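Local atomic coordinates of N-acetylneuraminate lyase (Fusobacterium nucleatum subsp. nucleatum ATCC 25586, PDB entry 5ZKA), a protein that is a lyase of the dihydrodipicolinate synthetase family, built as a parallel beta/alpha barrel of the TIM type with additional helices following the barrel. Residues Y29-S34 / A279-K284; E101-G106 / E137-E142; E78-E83 / L112-L117. All coordinates share one frame; numbering follows the deposited sequence.

Interaction 1. Residues Y29-S34 / A279-K284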
ATOM      1  N   TYR A  29     -24.218  20.413 -10.588  1.00 30.87           N
ATOM      2  CA  TYR A  29     -25.657  20.213 -10.590  1.00 29.74           C
ATOM      3  C   TYR A  29     -26.341  21.447 -10.025  1.00 30.93           C
ATOM      4  O   TYR A  29     -25.786  22.143  -9.173  1.00 35.46           O
ATOM      5  CB  TYR A  29     -26.043  18.969  -9.774  1.00 30.93           C
ATOM      6  CG  TYR A  29     -25.444  17.700 -10.331  1.00 28.90           C
ATOM      7  CD1 TYR A  29     -26.038  17.044 -11.411  1.00 28.32           C
ATOM      8  CD2 TYR A  29     -24.273  17.167  -9.797  1.00 31.37           C
ATOM      9  CE1 TYR A  29     -25.477  15.879 -11.946  1.00 28.02           C
ATOM     10  CE2 TYR A  29     -23.706  16.000 -10.317  1.00 30.11           C
ATOM     11  CZ  TYR A  29     -24.314  15.362 -11.389  1.00 31.42           C
ATOM     12  OH  TYR A  29     -23.746  14.219 -11.902  1.00 34.11           O
ATOM     13  N   ASN A  30     -27.542  21.729 -10.529  1.00 32.18           N
ATOM     14  CA  ASN A  30     -28.356  22.799  -9.977  1.00 37.08           C
ATOM     15  C   ASN A  30     -29.015  22.327  -8.683  1.00 41.78           C
ATOM     16  O   ASN A  30     -28.868  21.171  -8.266  1.00 38.00           O
ATOM     17  CB  ASN A  30     -29.395  23.253 -11.000  1.00 37.54           C
ATOM     18  CG  ASN A  30     -28.762  23.823 -12.252  1.00 45.29           C
ATOM     19  OD1 ASN A  30     -27.881  24.677 -12.171  1.00 45.32           O
ATOM     20  ND2 ASN A  30     -29.208  23.353 -13.418  1.00 42.87           N
ATOM     21  N   GLU A  31     -29.760  23.234  -8.042  1.00 44.23           N
ATOM     22  CA  GLU A  31     -30.422  22.897  -6.783  1.00 47.44           C
ATOM     23  C   GLU A  31     -31.344  21.692  -6.942  1.00 48.08           C
ATOM     24  O   GLU A  31     -31.385  20.813  -6.072  1.00 47.82           O
ATOM     25  CB  GLU A  31     -31.203  24.106  -6.265  1.00 55.15           C
ATOM     26  CG  GLU A  31     -30.343  25.167  -5.593  1.00 70.16           C
ATOM     27  CD  GLU A  31     -30.838  26.578  -5.873  1.00 83.52           C
ATOM     28  OE1 GLU A  31     -29.995  27.493  -6.020  1.00 82.61           O
ATOM     29  OE2 GLU A  31     -32.073  26.769  -5.952  1.00 88.44           O
ATOM     30  N   ASP A  32     -32.079  21.623  -8.054  1.00 39.88           N
ATOM     31  CA  ASP A  32     -33.020  20.532  -8.283  1.00 42.12           C
ATOM     32  C   ASP A  32     -32.351  19.270  -8.826  1.00 39.08           C
ATOM     33  O   ASP A  32     -33.058  18.343  -9.242  1.00 43.09           O
ATOM     34  CB  ASP A  32     -34.137  20.995  -9.227  1.00 48.13           C
ATOM     35  CG  ASP A  32     -33.657  21.213 -10.662  1.00 53.53           C
ATOM     36  OD1 ASP A  32     -32.442  21.389 -10.880  1.00 50.48           O
ATOM     37  OD2 ASP A  32     -34.508  21.217 -11.579  1.00 58.36           O
ATOM     38  N   GLY A  33     -31.014  19.212  -8.821  1.00 39.02           N
ATOM     39  CA  GLY A  33     -30.289  18.061  -9.321  1.00 38.17           C
ATOM     40  C   GLY A  33     -30.041  18.036 -10.816  1.00 37.94           C
ATOM     41  O   GLY A  33     -29.305  17.162 -11.285  1.00 37.06           O
ATOM     42  N   SER A  34     -30.621  18.955 -11.584  1.00 36.52           N
ATOM     43  CA  SER A  34     -30.381  18.948 -13.018  1.00 36.94           C
ATOM     44  C   SER A  34     -28.955  19.411 -13.317  1.00 38.34           C
ATOM     45  O   SER A  34     -28.306  20.079 -12.510  1.00 37.94           O
ATOM     46  CB  SER A  34     -31.400  19.835 -13.743  1.00 40.89           C
ATOM     47  OG  SER A  34     -31.261  21.180 -13.331  1.00 38.91           O
ATOM     48  N   ALA A 279     -18.703  25.401 -10.345  1.00 31.37           N
ATOM     49  CA  ALA A 279     -18.814  23.974 -10.057  1.00 29.89           C
ATOM     50  C   ALA A 279     -20.148  23.570  -9.428  1.00 35.17           C
ATOM     51  O   ALA A 279     -20.322  22.389  -9.100  1.00 35.44           O
ATOM     52  CB  ALA A 279     -17.668  23.529  -9.150  1.00 30.70           C
ATOM     53  N   GLY A 280     -21.086  24.499  -9.247  1.00 37.45           N
ATOM     54  CA  GLY A 280     -22.451  24.113  -8.880  1.00 37.45           C
ATOM     55  C   GLY A 280     -22.563  23.409  -7.532  1.00 39.69           C
ATOM     56  O   GLY A 280     -21.734  23.582  -6.631  1.00 36.03           O
ATOM     57  N   TYR A 281     -23.613  22.597  -7.397  1.00 37.00           N
ATOM     58  CA  TYR A 281     -23.940  21.876  -6.173  1.00 35.50           C
ATOM     59  C   TYR A 281     -23.714  20.384  -6.360  1.00 33.27           C
ATOM     60  O   TYR A 281     -23.496  19.898  -7.470  1.00 30.80           O
ATOM     61  CB  TYR A 281     -25.399  22.115  -5.755  1.00 37.84           C
ATOM     62  CG  TYR A 281     -25.754  23.575  -5.572  1.00 42.19           C
ATOM     63  CD1 TYR A 281     -25.255  24.302  -4.496  1.00 49.71           C
ATOM     64  CD2 TYR A 281     -26.572  24.225  -6.477  1.00 43.10           C
ATOM     65  CE1 TYR A 281     -25.572  25.641  -4.328  1.00 52.24           C
ATOM     66  CE2 TYR A 281     -26.891  25.562  -6.316  1.00 50.42           C
ATOM     67  CZ  TYR A 281     -26.387  26.263  -5.241  1.00 54.45           C
ATOM     68  OH  TYR A 281     -26.709  27.590  -5.082  1.00 58.49           O
ATOM     69  N   CYS A 282     -23.763  19.657  -5.244  1.00 36.02           N
ATOM     70  CA  CYS A 282     -23.754  18.204  -5.277  1.00 32.23           C
ATOM     71  C   CYS A 282     -25.187  17.688  -5.318  1.00 25.75           C
ATOM     72  O   CYS A 282     -26.130  18.390  -4.946  1.00 35.96           O
ATOM     73  CB  CYS A 282     -23.038  17.631  -4.055  1.00 37.68           C
ATOM     74  SG  CYS A 282     -21.266  17.993  -3.994  1.00 40.60           S
ATOM     75  N   ARG A 283     -25.337  16.433  -5.750  1.00 30.37           N
ATOM     76  CA  ARG A 283     -26.664  15.818  -5.809  1.00 31.54           C
ATOM     77  C   ARG A 283     -27.162  15.520  -4.398  1.00 32.67           C
ATOM     78  O   ARG A 283     -26.416  14.984  -3.574  1.00 37.15           O
ATOM     79  CB  ARG A 283     -26.617  14.527  -6.631  1.00 32.94           C
ATOM     80  CG  ARG A 283     -26.617  14.719  -8.152  1.00 37.31           C
ATOM     81  CD  ARG A 283     -27.964  15.247  -8.655  1.00 30.27           C
ATOM     82  NE  ARG A 283     -29.011  14.224  -8.553  1.00 28.36           N
ATOM     83  CZ  ARG A 283     -29.806  13.841  -9.550  1.00 34.12           C
ATOM     84  NH1 ARG A 283     -29.720  14.422 -10.744  1.00 35.02           N
ATOM     85  NH2 ARG A 283     -30.712  12.891  -9.342  1.00 35.11           N
ATOM     86  N   LYS A 284     -28.419  15.857  -4.113  1.00 33.56           N
ATOM     87  CA  LYS A 284     -28.991  15.436  -2.845  1.00 35.32           C
ATOM     88  C   LYS A 284     -28.980  13.910  -2.775  1.00 38.75           C
ATOM     89  O   LYS A 284     -29.134  13.238  -3.798  1.00 37.96           O
ATOM     90  CB  LYS A 284     -30.408  15.966  -2.684  1.00 35.33           C
ATOM     91  CG  LYS A 284     -30.464  17.458  -2.425  1.00 38.35           C
ATOM     92  CD  LYS A 284     -31.884  17.947  -2.394  1.00 43.98           C
ATOM     93  CE  LYS A 284     -31.954  19.403  -2.809  1.00 59.14           C
ATOM     94  NZ  LYS A 284     -33.362  19.870  -2.895  1.00 66.30           N
TER
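Tyr-29 and Tyr-281 pair through their backbones in both directions: Tyr-281 N donates to Tyr-29 O at 2.8 Å, and Tyr-29 N to Tyr-281 O at a longer 3.2 Å. The third bond comes from Arg-283, whose NH1 reaches Gly-33 O at 2.8 Å. It is strongly bent, with an N-H...O angle of 131°, and the donor stands above the carbonyl plane. The same NH1 also forms a salt bridge with Glu-72, so the guanidinium has a charged partner beyond the loop. The two tyrosines form a single antiparallel hydrogen-bonded bridge between the loop that follows the first barrel strand, 20-24, and the one leading to helix 291-304. From Asn-30 to Gly-33 the first loop makes a type I turn, and Gly-33 suits its end because positive phi (85°) is easily adopted by glycine. Arg-283 bends at chi2 and chi3 (both near -70°), which lays its aliphatic part across Tyr-29. There CG sits 3.7 Å from the ring centroid, almost directly over one face, in a CH-pi contact, while CD lies against Gly-33. An arginine serves both ends of this arrangement, apolar stem and charged head. Tyr-29 OH is hydrogen-bonded to Gly-63 O. Farther out, Glu-31 and Tyr-281 run side by side at the surface, CG of Glu-31 lying 3.5 Å from CE2 of Tyr-281. The extended Lys-284 brings CE to 3.6 Å from Glu-31 O.

Interaction 2. Residues E101-G106 / E137-E142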
ATOM      1  N   GLU A 101     -28.875  -1.388 -18.672  1.00 32.59           N
ATOM      2  CA  GLU A 101     -28.488   0.021 -18.717  1.00 33.34           C
ATOM      3  C   GLU A 101     -27.040   0.174 -19.161  1.00 33.81           C
ATOM      4  O   GLU A 101     -26.714   1.076 -19.944  1.00 35.17           O
ATOM      5  CB  GLU A 101     -28.686   0.681 -17.347  1.00 32.15           C
ATOM      6  CG  GLU A 101     -28.378   2.191 -17.350  1.00 33.36           C
ATOM      7  CD  GLU A 101     -28.255   2.792 -15.957  1.00 37.69           C
ATOM      8  OE1 GLU A 101     -28.060   2.028 -14.983  1.00 36.06           O
ATOM      9  OE2 GLU A 101     -28.349   4.038 -15.844  1.00 41.27           O
ATOM     10  N   ALA A 102     -26.160  -0.699 -18.663  1.00 31.54           N
ATOM     11  CA  ALA A 102     -24.742  -0.615 -18.994  1.00 30.68           C
ATOM     12  C   ALA A 102     -24.517  -0.788 -20.492  1.00 33.34           C
ATOM     13  O   ALA A 102     -23.708  -0.072 -21.097  1.00 31.03           O
ATOM     14  CB  ALA A 102     -23.960  -1.667 -18.197  1.00 29.14           C
ATOM     15  N   VAL A 103     -25.235  -1.725 -21.110  1.00 28.82           N
ATOM     16  CA  VAL A 103     -25.108  -1.927 -22.551  1.00 28.54           C
ATOM     17  C   VAL A 103     -25.692  -0.742 -23.314  1.00 33.51           C
ATOM     18  O   VAL A 103     -25.104  -0.266 -24.293  1.00 37.04           O
ATOM     19  CB  VAL A 103     -25.778  -3.251 -22.959  1.00 32.12           C
ATOM     20  CG1 VAL A 103     -25.968  -3.308 -24.475  1.00 34.20           C
ATOM     21  CG2 VAL A 103     -24.966  -4.459 -22.444  1.00 32.32           C
ATOM     22  N   GLU A 104     -26.860  -0.257 -22.885  1.00 29.71           N
ATOM     23  CA  GLU A 104     -27.473   0.903 -23.522  1.00 31.56           C
ATOM     24  C   GLU A 104     -26.539   2.109 -23.492  1.00 32.66           C
ATOM     25  O   GLU A 104     -26.335   2.784 -24.511  1.00 32.82           O
ATOM     26  CB  GLU A 104     -28.791   1.233 -22.824  1.00 37.25           C
ATOM     27  CG  GLU A 104     -29.489   2.470 -23.366  1.00 42.43           C
ATOM     28  CD  GLU A 104     -30.755   2.803 -22.601  1.00 53.25           C
ATOM     29  OE1 GLU A 104     -31.366   1.876 -22.029  1.00 62.64           O
ATOM     30  OE2 GLU A 104     -31.145   3.990 -22.575  1.00 59.43           O
ATOM     31  N   LEU A 105     -25.982   2.410 -22.320  1.00 28.74           N
ATOM     32  CA  LEU A 105     -25.053   3.533 -22.208  1.00 29.92           C
ATOM     33  C   LEU A 105     -23.778   3.281 -23.006  1.00 33.60           C
ATOM     34  O   LEU A 105     -23.218   4.208 -23.605  1.00 33.22           O
ATOM     35  CB  LEU A 105     -24.716   3.782 -20.740  1.00 32.90           C
ATOM     36  CG  LEU A 105     -25.794   4.373 -19.833  1.00 33.59           C
ATOM     37  CD1 LEU A 105     -25.327   4.236 -18.380  1.00 30.76           C
ATOM     38  CD2 LEU A 105     -26.031   5.831 -20.164  1.00 33.79           C
ATOM     39  N   GLY A 106     -23.292   2.039 -23.003  1.00 29.00           N
ATOM     40  CA  GLY A 106     -22.084   1.727 -23.751  1.00 29.58           C
ATOM     41  C   GLY A 106     -22.264   1.899 -25.247  1.00 30.43           C
ATOM     42  O   GLY A 106     -21.386   2.427 -25.935  1.00 32.66           O
ATOM     43  N   GLU A 137     -17.921  -9.243 -20.329  1.00 30.41           N
ATOM     44  CA  GLU A 137     -17.857  -9.734 -21.699  1.00 33.55           C
ATOM     45  C   GLU A 137     -19.066  -9.286 -22.499  1.00 35.29           C
ATOM     46  O   GLU A 137     -18.949  -9.045 -23.706  1.00 34.41           O
ATOM     47  CB  GLU A 137     -17.737 -11.260 -21.710  1.00 40.03           C
ATOM     48  CG  GLU A 137     -16.570 -11.763 -20.877  1.00 50.16           C
ATOM     49  CD  GLU A 137     -15.676 -12.722 -21.622  1.00 56.25           C
ATOM     50  OE1 GLU A 137     -15.910 -13.946 -21.529  1.00 58.71           O
ATOM     51  OE2 GLU A 137     -14.733 -12.246 -22.289  1.00 54.78           O
ATOM     52  N   THR A 138     -20.224  -9.167 -21.844  1.00 31.96           N
ATOM     53  CA  THR A 138     -21.431  -8.744 -22.544  1.00 33.89           C
ATOM     54  C   THR A 138     -21.327  -7.288 -22.985  1.00 33.02           C
ATOM     55  O   THR A 138     -21.684  -6.947 -24.118  1.00 30.62           O
ATOM     56  CB  THR A 138     -22.660  -8.956 -21.652  1.00 34.65           C
ATOM     57  OG1 THR A 138     -22.849 -10.360 -21.404  1.00 32.52           O
ATOM     58  CG2 THR A 138     -23.913  -8.374 -22.293  1.00 32.77           C
ATOM     59  N   ILE A 139     -20.841  -6.410 -22.106  1.00 28.87           N
ATOM     60  CA  ILE A 139     -20.697  -5.015 -22.510  1.00 30.25           C
ATOM     61  C   ILE A 139     -19.741  -4.904 -23.688  1.00 29.52           C
ATOM     62  O   ILE A 139     -19.992  -4.159 -24.644  1.00 32.85           O
ATOM     63  CB  ILE A 139     -20.243  -4.147 -21.322  1.00 28.43           C
ATOM     64  CG1 ILE A 139     -21.244  -4.267 -20.165  1.00 29.19           C
ATOM     65  CG2 ILE A 139     -20.087  -2.691 -21.770  1.00 34.93           C
ATOM     66  CD1 ILE A 139     -20.744  -3.678 -18.834  1.00 32.37           C
ATOM     67  N   VAL A 140     -18.624  -5.635 -23.637  1.00 33.60           N
ATOM     68  CA  VAL A 140     -17.648  -5.584 -24.727  1.00 32.98           C
ATOM     69  C   VAL A 140     -18.267  -6.114 -26.013  1.00 32.75           C
ATOM     70  O   VAL A 140     -18.225  -5.460 -27.065  1.00 33.88           O
ATOM     71  CB  VAL A 140     -16.383  -6.372 -24.343  1.00 33.24           C
ATOM     72  CG1 VAL A 140     -15.467  -6.540 -25.543  1.00 32.92           C
ATOM     73  CG2 VAL A 140     -15.659  -5.679 -23.192  1.00 33.45           C
ATOM     74  N   ARG A 141     -18.881  -7.294 -25.934  1.00 29.08           N
ATOM     75  CA  ARG A 141     -19.509  -7.916 -27.100  1.00 32.70           C
ATOM     76  C   ARG A 141     -20.551  -7.004 -27.739  1.00 36.59           C
ATOM     77  O   ARG A 141     -20.600  -6.853 -28.967  1.00 38.67           O
ATOM     78  CB  ARG A 141     -20.140  -9.238 -26.675  1.00 33.06           C
ATOM     79  CG  ARG A 141     -20.812  -9.995 -27.777  1.00 39.89           C
ATOM     80  CD  ARG A 141     -21.204 -11.384 -27.297  1.00 44.64           C
ATOM     81  NE  ARG A 141     -22.277 -11.350 -26.304  1.00 48.06           N
ATOM     82  CZ  ARG A 141     -22.124 -11.693 -25.026  1.00 49.15           C
ATOM     83  NH1 ARG A 141     -20.943 -12.098 -24.583  1.00 38.71           N
ATOM     84  NH2 ARG A 141     -23.156 -11.640 -24.195  1.00 53.83           N
ATOM     85  N   GLU A 142     -21.406  -6.393 -26.922  1.00 37.23           N
ATOM     86  CA  GLU A 142     -22.528  -5.635 -27.458  1.00 38.91           C
ATOM     87  C   GLU A 142     -22.127  -4.253 -27.965  1.00 39.87           C
ATOM     88  O   GLU A 142     -22.856  -3.675 -28.780  1.00 41.64           O
ATOM     89  CB  GLU A 142     -23.619  -5.506 -26.393  1.00 38.85           C
ATOM     90  CG  GLU A 142     -24.273  -6.830 -26.017  1.00 43.11           C
ATOM     91  CD  GLU A 142     -25.178  -7.372 -27.127  1.00 56.45           C
ATOM     92  OE1 GLU A 142     -25.991  -6.594 -27.673  1.00 60.39           O
ATOM     93  OE2 GLU A 142     -25.072  -8.575 -27.451  1.00 59.45           O
TER
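Thr-138, which meets Val-103 across the contact, also lies against the flat guanidinium of Arg-141: Thr-138 CA sits 3.5 Å above one face of that group, offset toward its rim. Arg-141 NH2 adds a weak hydrogen bond to Thr-138 OG1, whose stronger partner is the backbone oxygen of Asp-134 one turn earlier. With OG1 occupied within its own helix, the threonine turns its methyl to the neighbour, CG2 standing 4.1 Å from Val-103 CG2. Between segments 101-106 and 137-142 the touching atoms are all carbon. Val-103 works with both branches: CG1, anti to the backbone N (chi1 166°), touches Glu-142 CB at 3.7 Å, while CG2 faces Thr-138 and, more loosely, CG1 of Ile-139. A forked side chain suits this place because it spreads over a full turn of the partner. Ala-102 points toward the other helix, and its small CB leaves room for the tip of Ile-139, with CD1 3.8 Å away. Glu-142 contributes its aliphatic root, and its carboxylate reaches Lys-107, farther along helix 99-112, in a long, weak ion pair. The segment axes come within 9.4 Å and run broadly parallel, crossing at -32°, as expected for successive outer helices of a beta/alpha barrel. Beneath them Ile-139 packs on Leu-117 and Ala-119 of strand 117-120 and on Met-147 of strand 147-150, while Leu-105 leans the other way, onto helix 70-84.

Interaction 3. Residues E78-E83 / L112-L117; sequences EIAIDE and LGYKCL
Ile-81 of helix 70-84 packs against Leu-112, Gly-113 and Tyr-114, where helix 99-112 ends in a Schellman motif before the chain turns into barrel strand 117-120. Gly-113 is the residue that leaves the helix, with a positive phi of 119° that glycine accepts readily; having no side chain, it also lets Ile-81 CD1 come within 3.6 Å of its carbonyl carbon. The aromatic contact is a CH-pi one. Ile-81 carries CG1 anti to the backbone N (chi1 -166°), which sends CD1 over one face of the Tyr-114 ring, 4.2 Å from the centroid. The isoleucine and the tyrosine reach past one another from opposite sides of the contact, and the ring atom CE1 lies 3.7 Å from Ile-81 CB. Aliphatic packing joins Ile-81 CG2 to Leu-112 CB at 4.3 Å. Leu-112 CD1 lies on the helix backbone, 3.8 Å from Glu-78 N, and beside Glu-78 CG at 4.1 Å. Glu-78 offers its CG methylene here, while its carboxylate turns to Arg-75 and to the hydroxyl of Tyr-108. Ile-81 and Tyr-114 both touch Leu-90 of strand 89-93, which puts the contact between the helices and that barrel strand. A tyrosine can carry a hydroxyl through this apolar layer to the opposing helix: Tyr-114 OH is hydrogen-bonded to Phe-77 O and lies 3.4 Å from Ala-80 CB.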
ATOM      1  N   GLU A  78     -22.651  13.504 -23.609  1.00 30.57           N
ATOM      2  CA  GLU A  78     -22.741  14.348 -24.808  1.00 32.90           C
ATOM      3  C   GLU A  78     -21.908  15.615 -24.667  1.00 38.48           C
ATOM      4  O   GLU A  78     -21.154  15.989 -25.574  1.00 36.45           O
ATOM      5  CB  GLU A  78     -24.185  14.763 -25.090  1.00 42.57           C
ATOM      6  CG  GLU A  78     -25.187  13.685 -25.238  1.00 57.45           C
ATOM      7  CD  GLU A  78     -26.586  14.256 -25.364  1.00 64.43           C
ATOM      8  OE1 GLU A  78     -26.717  15.418 -25.820  1.00 56.26           O
ATOM      9  OE2 GLU A  78     -27.551  13.550 -24.990  1.00 70.59           O
ATOM     10  N   ILE A  79     -22.104  16.334 -23.565  1.00 38.23           N
ATOM     11  CA  ILE A  79     -21.403  17.596 -23.360  1.00 36.85           C
ATOM     12  C   ILE A  79     -19.899  17.363 -23.286  1.00 35.61           C
ATOM     13  O   ILE A  79     -19.112  18.078 -23.917  1.00 34.79           O
ATOM     14  CB  ILE A  79     -21.938  18.294 -22.095  1.00 38.87           C
ATOM     15  CG1 ILE A  79     -23.406  18.682 -22.306  1.00 37.22           C
ATOM     16  CG2 ILE A  79     -21.093  19.527 -21.733  1.00 35.88           C
ATOM     17  CD1 ILE A  79     -24.171  18.876 -21.010  1.00 41.83           C
ATOM     18  N   ALA A  80     -19.480  16.335 -22.540  1.00 33.55           N
ATOM     19  CA  ALA A  80     -18.053  16.128 -22.312  1.00 30.50           C
ATOM     20  C   ALA A  80     -17.299  15.952 -23.626  1.00 35.83           C
ATOM     21  O   ALA A  80     -16.275  16.607 -23.855  1.00 34.58           O
ATOM     22  CB  ALA A  80     -17.828  14.927 -21.389  1.00 29.00           C
ATOM     23  N   ILE A  81     -17.795  15.083 -24.516  1.00 34.46           N
ATOM     24  CA  ILE A  81     -17.063  14.864 -25.761  1.00 34.28           C
ATOM     25  C   ILE A  81     -17.243  16.039 -26.725  1.00 38.24           C
ATOM     26  O   ILE A  81     -16.362  16.312 -27.553  1.00 36.64           O
ATOM     27  CB  ILE A  81     -17.465  13.519 -26.394  1.00 36.75           C
ATOM     28  CG1 ILE A  81     -16.466  13.128 -27.488  1.00 38.73           C
ATOM     29  CG2 ILE A  81     -18.889  13.553 -26.934  1.00 36.75           C
ATOM     30  CD1 ILE A  81     -16.567  11.682 -27.905  1.00 39.32           C
ATOM     31  N   ASP A  82     -18.365  16.753 -26.647  1.00 33.01           N
ATOM     32  CA  ASP A  82     -18.514  17.940 -27.480  1.00 35.69           C
ATOM     33  C   ASP A  82     -17.528  19.020 -27.062  1.00 40.30           C
ATOM     34  O   ASP A  82     -16.945  19.699 -27.913  1.00 39.02           O
ATOM     35  CB  ASP A  82     -19.943  18.465 -27.400  1.00 41.86           C
ATOM     36  CG  ASP A  82     -20.146  19.715 -28.230  1.00 50.47           C
ATOM     37  OD1 ASP A  82     -20.153  19.600 -29.476  1.00 53.85           O
ATOM     38  OD2 ASP A  82     -20.298  20.807 -27.637  1.00 47.21           O
ATOM     39  N   GLU A  83     -17.317  19.183 -25.753  1.00 34.76           N
ATOM     40  CA  GLU A  83     -16.406  20.216 -25.276  1.00 41.25           C
ATOM     41  C   GLU A  83     -14.947  19.792 -25.407  1.00 42.88           C
ATOM     42  O   GLU A  83     -14.095  20.603 -25.795  1.00 40.64           O
ATOM     43  CB  GLU A  83     -16.726  20.558 -23.821  1.00 37.00           C
ATOM     44  CG  GLU A  83     -15.930  21.734 -23.292  1.00 32.35           C
ATOM     45  CD  GLU A  83     -16.243  23.030 -24.015  1.00 42.37           C
ATOM     46  OE1 GLU A  83     -17.412  23.238 -24.405  1.00 42.03           O
ATOM     47  OE2 GLU A  83     -15.319  23.852 -24.179  1.00 40.64           O
ATOM     48  N   LEU A 112     -21.318   8.193 -29.856  1.00 38.42           N
ATOM     49  CA  LEU A 112     -20.841   9.568 -29.704  1.00 40.51           C
ATOM     50  C   LEU A 112     -19.374   9.712 -30.083  1.00 40.01           C
ATOM     51  O   LEU A 112     -18.943  10.813 -30.428  1.00 39.97           O
ATOM     52  CB  LEU A 112     -21.040  10.053 -28.260  1.00 37.33           C
ATOM     53  CG  LEU A 112     -22.445  10.400 -27.751  1.00 37.09           C
ATOM     54  CD1 LEU A 112     -22.384  10.813 -26.292  1.00 37.94           C
ATOM     55  CD2 LEU A 112     -23.135  11.483 -28.577  1.00 34.08           C
ATOM     56  N   GLY A 113     -18.596   8.638 -30.011  1.00 38.19           N
ATOM     57  CA  GLY A 113     -17.204   8.708 -30.408  1.00 41.20           C
ATOM     58  C   GLY A 113     -16.211   8.389 -29.309  1.00 36.56           C
ATOM     59  O   GLY A 113     -14.999   8.516 -29.510  1.00 37.64           O
ATOM     60  N   TYR A 114     -16.696   7.985 -28.139  1.00 32.42           N
ATOM     61  CA  TYR A 114     -15.794   7.511 -27.100  1.00 36.92           C
ATOM     62  C   TYR A 114     -15.133   6.216 -27.554  1.00 36.28           C
ATOM     63  O   TYR A 114     -15.785   5.330 -28.113  1.00 35.80           O
ATOM     64  CB  TYR A 114     -16.537   7.278 -25.787  1.00 31.26           C
ATOM     65  CG  TYR A 114     -16.945   8.526 -25.027  1.00 30.80           C
ATOM     66  CD1 TYR A 114     -18.091   9.236 -25.383  1.00 33.65           C
ATOM     67  CD2 TYR A 114     -16.203   8.974 -23.932  1.00 30.93           C
ATOM     68  CE1 TYR A 114     -18.479  10.366 -24.690  1.00 33.53           C
ATOM     69  CE2 TYR A 114     -16.590  10.100 -23.223  1.00 30.40           C
ATOM     70  CZ  TYR A 114     -17.729  10.792 -23.606  1.00 28.27           C
ATOM     71  OH  TYR A 114     -18.124  11.911 -22.903  1.00 30.20           O
ATOM     72  N   LYS A 115     -13.826   6.114 -27.322  1.00 35.35           N
ATOM     73  CA  LYS A 115     -13.027   5.012 -27.838  1.00 35.60           C
ATOM     74  C   LYS A 115     -12.592   4.065 -26.737  1.00 35.21           C
ATOM     75  O   LYS A 115     -11.785   3.165 -26.983  1.00 34.90           O
ATOM     76  CB  LYS A 115     -11.805   5.547 -28.595  1.00 39.59           C
ATOM     77  CG  LYS A 115     -12.142   6.096 -29.981  1.00 46.27           C
ATOM     78  CD  LYS A 115     -12.905   5.058 -30.789  1.00 56.69           C
ATOM     79  CE  LYS A 115     -13.294   5.575 -32.168  1.00 65.84           C
ATOM     80  NZ  LYS A 115     -12.111   5.811 -33.045  1.00 69.45           N
ATOM     81  N   CYS A 116     -13.108   4.250 -25.527  1.00 30.72           N
ATOM     82  CA  CYS A 116     -12.793   3.343 -24.441  1.00 31.05           C
ATOM     83  C   CYS A 116     -13.879   3.477 -23.387  1.00 32.81           C
ATOM     84  O   CYS A 116     -14.300   4.596 -23.063  1.00 30.38           O
ATOM     85  CB  CYS A 116     -11.416   3.641 -23.840  1.00 30.98           C
ATOM     86  SG  CYS A 116     -10.907   2.388 -22.642  1.00 33.20           S
ATOM     87  N   LEU A 117     -14.327   2.334 -22.874  1.00 27.63           N
ATOM     88  CA  LEU A 117     -15.321   2.246 -21.816  1.00 26.64           C
ATOM     89  C   LEU A 117     -14.655   1.824 -20.520  1.00 25.80           C
ATOM     90  O   LEU A 117     -13.540   1.302 -20.508  1.00 27.25           O
ATOM     91  CB  LEU A 117     -16.412   1.218 -22.150  1.00 26.71           C
ATOM     92  CG  LEU A 117     -17.160   1.325 -23.478  1.00 29.82           C
ATOM     93  CD1 LEU A 117     -18.213   0.208 -23.571  1.00 26.31           C
ATOM     94  CD2 LEU A 117     -17.808   2.679 -23.588  1.00 31.21           C
TER

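In the fold
All three contacts belong to one TIM-type barrel. Interactions 2 and 3 lie in its layer of outer helices, while interaction 1 joins a loop after the first strand, 20-24, to a loop among the C-terminal helices, 245 residues apart, and so encloses the other two in sequence. Interactions 3 and 2 alternate along the chain, joining helices 70-84, 99-112 and 129-143 as successive neighbours. Helix 99-112 contributes to both, through its N-terminal half in interaction 2 and its C-terminal end in interaction 3. Their centres are 16 Å apart, and they touch where Leu-117 meets Ile-139 and Gly-106. Interaction 1 stands apart, its centre 28 Å from that of interaction 2 and 22 Å from that of interaction 3.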